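Long-range contact in xanthomonas outer protein D (Xanthomonas euvesicatoria, PDB 2OIX), which acts as a type III secreted virulence effector, a cysteine protease of the Ulp1 family that removes SUMO from proteins, here as its inactivated catalytic fragment: residues 28-41 with 55-69. The protein carries 1 engineered substitution. Sequence-based numbering, arbitrary orientation.
Sequences HLLHFADSQVVTML and LLAGDDIPPIVFLPI
H31 lies in a hollow walled by L56, I61, P62 and V65. Its CG sits anti to the backbone N (chi1 -179°), which lays the imidazole beside V65, whose CG1 meets the ring edge in plane. I61 lies over one face, its CG2 4.0 Å from the ring centroid in a CH-pi contact; a flat ring suits this slot because it offers a face to one methyl and an edge to others. At its base the backbones pair as parallel strands: H31 N bonds to I64 O at 2.9 Å and H31 O accepts from F66 N, while I64 N to L29 O and A33 N to F66 O extend the ladder at its two ends. P62 and P63, which have no amide hydrogen, lead into it, with P63 CD resting 3.4 Å from L29 O.

The pairing sets strand 30-32 at one margin of the mixed sheet of this Ulp1-type catalytic domain, next to strand 64-71. On the sheet face opposite H31, F32 and F66 run side by side with ring planes at 54°, CD1 of F32 lying 3.6 Å from CD2 of F66; helix 7-20 covers F32 through T14 and L17. L30 CD2 fills in at the edge of the F66 ring.

Past A33, helix 35-40 crosses strand 64-69 at 78°. A33 suits the tight spot against L56, since its lone methyl is already only 3.3 Å from L56 CD2. The other L56 branch, CD1, enters a notch between V37 and L41. The fork of V38 straddles the carbonyl of P68: CG2 reaches L67 CD2 at 3.8 Å and CG1 meets I69 CD1. A water donates to both S35 O and P68 O, linking helix and strand.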
loop_
_atom_site.group_PDB
_atom_site.type_symbol
_atom_site.label_atom_id
_atom_site.label_comp_id
_atom_site.label_asym_id
_atom_site.label_seq_id
_atom_site.Cartn_x
_atom_site.Cartn_y
_atom_site.Cartn_z
ATOM N N HIS A 28 -11.594 7.895 -8.001
ATOM C CA HIS A 28 -11.647 8.837 -6.880
ATOM C C HIS A 28 -11.759 8.156 -5.517
ATOM O O HIS A 28 -11.648 8.840 -4.485
ATOM C CB HIS A 28 -12.777 9.837 -7.057
ATOM C CG HIS A 28 -14.127 9.209 -7.076
ATOM N ND1 HIS A 28 -14.598 8.510 -8.163
ATOM C CD2 HIS A 28 -15.095 9.146 -6.135
ATOM C CE1 HIS A 28 -15.807 8.055 -7.892
ATOM N NE2 HIS A 28 -16.134 8.440 -6.675
ATOM N N LEU A 29 -12.027 6.852 -5.500
ATOM C CA LEU A 29 -12.045 6.097 -4.215
ATOM C C LEU A 29 -10.629 5.772 -3.727
ATOM O O LEU A 29 -10.446 5.392 -2.577
ATOM C CB LEU A 29 -12.833 4.787 -4.303
ATOM C CG LEU A 29 -14.261 4.725 -4.853
ATOM C CD1 LEU A 29 -14.779 3.286 -4.750
ATOM C CD2 LEU A 29 -15.117 5.675 -4.082
ATOM N N LEU A 30 -9.641 5.894 -4.608
ATOM C CA LEU A 30 -8.271 5.396 -4.324
ATOM C C LEU A 30 -7.345 6.489 -3.835
ATOM O O LEU A 30 -7.380 7.615 -4.367
ATOM C CB LEU A 30 -7.638 4.813 -5.592
ATOM C CG LEU A 30 -8.424 3.739 -6.351
ATOM C CD1 LEU A 30 -7.764 3.391 -7.678
ATOM C CD2 LEU A 30 -8.561 2.504 -5.520
ATOM N N HIS A 31 -6.512 6.159 -2.842
ATOM C CA HIS A 31 -5.395 7.046 -2.440
ATOM C C HIS A 31 -4.088 6.233 -2.325
ATOM O O HIS A 31 -4.028 5.284 -1.537
ATOM C CB HIS A 31 -5.684 7.739 -1.119
ATOM C CG HIS A 31 -4.587 8.661 -0.681
ATOM N ND1 HIS A 31 -4.406 9.908 -1.237
ATOM C CD2 HIS A 31 -3.597 8.505 0.235
ATOM C CE1 HIS A 31 -3.359 10.490 -0.676
ATOM N NE2 HIS A 31 -2.842 9.655 0.212
ATOM N N PHE A 32 -3.087 6.573 -3.145
ATOM C CA PHE A 32 -1.782 5.928 -3.068
ATOM C C PHE A 32 -0.912 6.729 -2.131
ATOM O O PHE A 32 -0.488 7.874 -2.428
ATOM C CB PHE A 32 -1.150 5.790 -4.471
ATOM C CG PHE A 32 -2.054 5.111 -5.453
ATOM C CD1 PHE A 32 -2.707 3.922 -5.114
ATOM C CD2 PHE A 32 -2.270 5.661 -6.717
ATOM C CE1 PHE A 32 -3.551 3.286 -6.016
ATOM C CE2 PHE A 32 -3.132 5.022 -7.633
ATOM C CZ PHE A 32 -3.771 3.827 -7.273
ATOM N N ALA A 33 -0.707 6.190 -0.946
ATOM C CA ALA A 33 0.088 6.967 -0.004
ATOM C C ALA A 33 1.576 7.008 -0.351
ATOM O O ALA A 33 2.165 6.087 -0.988
ATOM C CB ALA A 33 -0.133 6.533 1.449
ATOM N N ASP A 34 2.163 8.149 -0.010
ATOM C CA ASP A 34 3.603 8.335 -0.091
ATOM C C ASP A 34 4.187 7.599 1.113
ATOM O O ASP A 34 3.735 7.799 2.249
ATOM C CB ASP A 34 3.927 9.824 0.034
ATOM C CG ASP A 34 5.401 10.081 0.036
ATOM O OD1 ASP A 34 5.985 10.271 -1.061
ATOM O OD2 ASP A 34 6.001 10.083 1.118
ATOM N N SER A 35 5.214 6.793 0.896
ATOM C CA SER A 35 5.773 5.914 1.925
ATOM C C SER A 35 6.468 6.646 3.068
ATOM O O SER A 35 6.490 6.162 4.189
ATOM C CB SER A 35 6.700 4.861 1.293
ATOM O OG SER A 35 7.711 5.466 0.519
ATOM N N GLN A 36 6.974 7.847 2.798
ATOM C CA GLN A 36 7.667 8.603 3.803
ATOM C C GLN A 36 6.621 9.188 4.732
ATOM O O GLN A 36 6.850 9.286 5.909
ATOM C CB GLN A 36 8.498 9.715 3.179
ATOM C CG GLN A 36 9.652 9.186 2.351
ATOM C CD GLN A 36 10.634 10.254 1.940
ATOM O OE1 GLN A 36 11.414 10.706 2.741
ATOM N NE2 GLN A 36 10.653 10.590 0.657
ATOM N N VAL A 37 5.475 9.578 4.164
ATOM C CA VAL A 37 4.355 10.015 4.975
ATOM C C VAL A 37 3.862 8.881 5.860
ATOM O O VAL A 37 3.474 9.139 7.021
ATOM C CB VAL A 37 3.222 10.644 4.154
ATOM C CG1 VAL A 37 2.020 11.055 5.068
ATOM C CG2 VAL A 37 3.740 11.902 3.403
ATOM N N VAL A 38 3.815 7.647 5.312
ATOM C CA VAL A 38 3.458 6.466 6.146
ATOM C C VAL A 38 4.409 6.353 7.388
ATOM O O VAL A 38 3.974 6.209 8.538
ATOM C CB VAL A 38 3.438 5.131 5.294
ATOM C CG1 VAL A 38 3.025 3.996 6.187
ATOM C CG2 VAL A 38 2.392 5.264 4.212
ATOM N N THR A 39 5.703 6.449 7.142
ATOM C CA THR A 39 6.721 6.360 8.180
ATOM C C THR A 39 6.485 7.439 9.262
ATOM O O THR A 39 6.600 7.191 10.461
ATOM C CB THR A 39 8.125 6.470 7.531
ATOM O OG1 THR A 39 8.302 5.387 6.600
ATOM C CG2 THR A 39 9.244 6.437 8.584
ATOM N N MET A 40 6.093 8.627 8.829
ATOM C CA MET A 40 5.866 9.745 9.721
ATOM C C MET A 40 4.706 9.599 10.725
ATOM O O MET A 40 4.672 10.315 11.726
ATOM C CB MET A 40 5.677 11.011 8.903
ATOM C CG MET A 40 6.976 11.674 8.439
ATOM S SD MET A 40 6.467 12.838 7.159
ATOM C CE MET A 40 5.336 13.889 8.119
ATOM N N LEU A 41 3.759 8.689 10.471
ATOM C CA LEU A 41 2.691 8.410 11.463
ATOM C C LEU A 41 3.296 8.052 12.836
ATOM O O LEU A 41 2.723 8.354 13.907
ATOM C CB LEU A 41 1.762 7.289 10.960
ATOM C CG LEU A 41 0.855 7.523 9.735
ATOM C CD1 LEU A 41 0.280 6.171 9.248
ATOM C CD2 LEU A 41 -0.273 8.540 9.963
ATOM N N LEU A 55 -2.863 13.906 6.183
ATOM C CA LEU A 55 -2.632 13.524 4.804
ATOM C C LEU A 55 -3.156 12.144 4.491
ATOM O O LEU A 55 -3.435 11.864 3.341
ATOM C CB LEU A 55 -1.143 13.591 4.454
ATOM C CG LEU A 55 -0.567 15.006 4.334
ATOM C CD1 LEU A 55 0.936 14.942 4.331
ATOM C CD2 LEU A 55 -1.067 15.689 3.071
ATOM N N LEU A 56 -3.307 11.299 5.517
ATOM C CA LEU A 56 -3.707 9.906 5.288
ATOM C C LEU A 56 -5.042 9.512 5.870
ATOM O O LEU A 56 -5.623 8.485 5.468
ATOM C CB LEU A 56 -2.639 8.953 5.829
ATOM C CG LEU A 56 -1.252 9.027 5.175
ATOM C CD1 LEU A 56 -0.408 8.034 5.933
ATOM C CD2 LEU A 56 -1.172 8.724 3.644
ATOM N N ALA A 57 -5.497 10.319 6.825
ATOM C CA ALA A 57 -6.759 10.090 7.534
ATOM C C ALA A 57 -7.533 11.380 7.748
ATOM O O ALA A 57 -8.361 11.455 8.686
ATOM C CB ALA A 57 -6.492 9.415 8.866
ATOM N N GLY A 58 -7.314 12.396 6.899
ATOM C CA GLY A 58 -8.079 13.668 7.000
ATOM C C GLY A 58 -9.545 13.556 6.530
ATOM O O GLY A 58 -9.864 12.531 5.898
ATOM N N ASP A 59 -10.337 14.547 6.743
ATOM C CA ASP A 59 -11.731 14.497 6.282
ATOM C C ASP A 59 -12.095 14.489 4.764
ATOM O O ASP A 59 -13.317 14.340 4.339
ATOM C CB ASP A 59 -12.451 15.600 7.015
ATOM C CG ASP A 59 -12.821 15.209 8.503
ATOM O OD1 ASP A 59 -12.591 14.072 8.969
ATOM O OD2 ASP A 59 -13.334 16.047 9.222
ATOM N N ASP A 60 -11.007 14.386 4.045
ATOM C CA ASP A 60 -11.164 14.485 2.571
ATOM C C ASP A 60 -10.227 13.522 1.808
ATOM O O ASP A 60 -10.117 13.603 0.577
ATOM C CB ASP A 60 -10.819 15.896 2.081
ATOM C CG ASP A 60 -9.352 16.280 2.394
ATOM O OD1 ASP A 60 -8.710 15.614 3.252
ATOM O OD2 ASP A 60 -8.839 17.272 1.806
ATOM N N ILE A 61 -9.527 12.661 2.545
ATOM C CA ILE A 61 -8.671 11.653 1.909
ATOM C C ILE A 61 -9.580 10.488 1.490
ATOM O O ILE A 61 -10.368 10.009 2.304
ATOM C CB ILE A 61 -7.568 11.158 2.883
ATOM C CG1 ILE A 61 -6.764 12.340 3.456
ATOM C CG2 ILE A 61 -6.669 10.097 2.216
ATOM C CD1 ILE A 61 -6.188 13.342 2.416
ATOM N N PRO A 62 -9.473 10.028 0.232
ATOM C CA PRO A 62 -10.312 8.918 -0.240
ATOM C C PRO A 62 -10.244 7.653 0.622
ATOM O O PRO A 62 -9.257 7.436 1.324
ATOM C CB PRO A 62 -9.764 8.636 -1.620
ATOM C CG PRO A 62 -9.167 9.971 -2.052
ATOM C CD PRO A 62 -8.557 10.497 -0.819
ATOM N N PRO A 63 -11.306 6.834 0.590
ATOM C CA PRO A 63 -11.456 5.803 1.615
ATOM C C PRO A 63 -10.704 4.489 1.375
ATOM O O PRO A 63 -10.632 3.664 2.285
ATOM C CB PRO A 63 -12.978 5.577 1.615
ATOM C CG PRO A 63 -13.267 5.646 0.080
ATOM C CD PRO A 63 -12.480 6.883 -0.305
ATOM N N ILE A 64 -10.132 4.285 0.191
ATOM C CA ILE A 64 -9.367 3.046 -0.067
ATOM C C ILE A 64 -7.905 3.454 -0.215
ATOM O O ILE A 64 -7.530 4.028 -1.183
ATOM C CB ILE A 64 -9.849 2.258 -1.281
ATOM C CG1 ILE A 64 -11.281 1.774 -1.064
ATOM C CG2 ILE A 64 -8.959 1.024 -1.498
ATOM C CD1 ILE A 64 -11.932 1.093 -2.205
ATOM N N VAL A 65 -7.092 3.164 0.782
ATOM C CA VAL A 65 -5.759 3.755 0.862
ATOM C C VAL A 65 -4.733 2.643 0.824
ATOM O O VAL A 65 -4.844 1.665 1.632
ATOM C CB VAL A 65 -5.620 4.535 2.197
ATOM C CG1 VAL A 65 -4.276 5.210 2.305
ATOM C CG2 VAL A 65 -6.716 5.617 2.287
ATOM N N PHE A 66 -3.776 2.762 -0.116
ATOM C CA PHE A 66 -2.612 1.887 -0.263
ATOM C C PHE A 66 -1.403 2.478 0.426
ATOM O O PHE A 66 -0.884 3.525 -0.007
ATOM C CB PHE A 66 -2.325 1.655 -1.778
ATOM C CG PHE A 66 -3.497 1.078 -2.467
ATOM C CD1 PHE A 66 -3.586 -0.310 -2.657
ATOM C CD2 PHE A 66 -4.589 1.908 -2.841
ATOM C CE1 PHE A 66 -4.760 -0.882 -3.234
ATOM C CE2 PHE A 66 -5.718 1.355 -3.433
ATOM C CZ PHE A 66 -5.785 -0.048 -3.656
ATOM N N LEU A 67 -0.932 1.799 1.471
ATOM C CA LEU A 67 0.147 2.315 2.308
ATOM C C LEU A 67 1.351 1.420 2.204
ATOM O O LEU A 67 1.336 0.290 2.726
ATOM C CB LEU A 67 -0.285 2.327 3.776
ATOM C CG LEU A 67 -1.571 3.148 4.050
ATOM C CD1 LEU A 67 -2.633 2.332 4.740
ATOM C CD2 LEU A 67 -1.284 4.353 4.892
ATOM N N PRO A 68 2.383 1.876 1.473
ATOM C CA PRO A 68 3.605 1.068 1.387
ATOM C C PRO A 68 4.293 1.177 2.765
ATOM O O PRO A 68 4.419 2.276 3.320
ATOM C CB PRO A 68 4.405 1.734 0.274
ATOM C CG PRO A 68 3.374 2.650 -0.476
ATOM C CD PRO A 68 2.484 3.118 0.679
ATOM N N ILE A 69 4.683 0.027 3.308
ATOM C CA ILE A 69 5.322 -0.070 4.617
ATOM C C ILE A 69 6.829 -0.341 4.393
ATOM O O ILE A 69 7.172 -1.405 3.957
ATOM C CB ILE A 69 4.669 -1.185 5.456
ATOM C CG1 ILE A 69 3.137 -0.999 5.581
ATOM C CG2 ILE A 69 5.299 -1.258 6.860
ATOM C CD1 ILE A 69 2.676 0.293 6.141
HETATM O O HOH W 1 6.366 3.253 5.104
#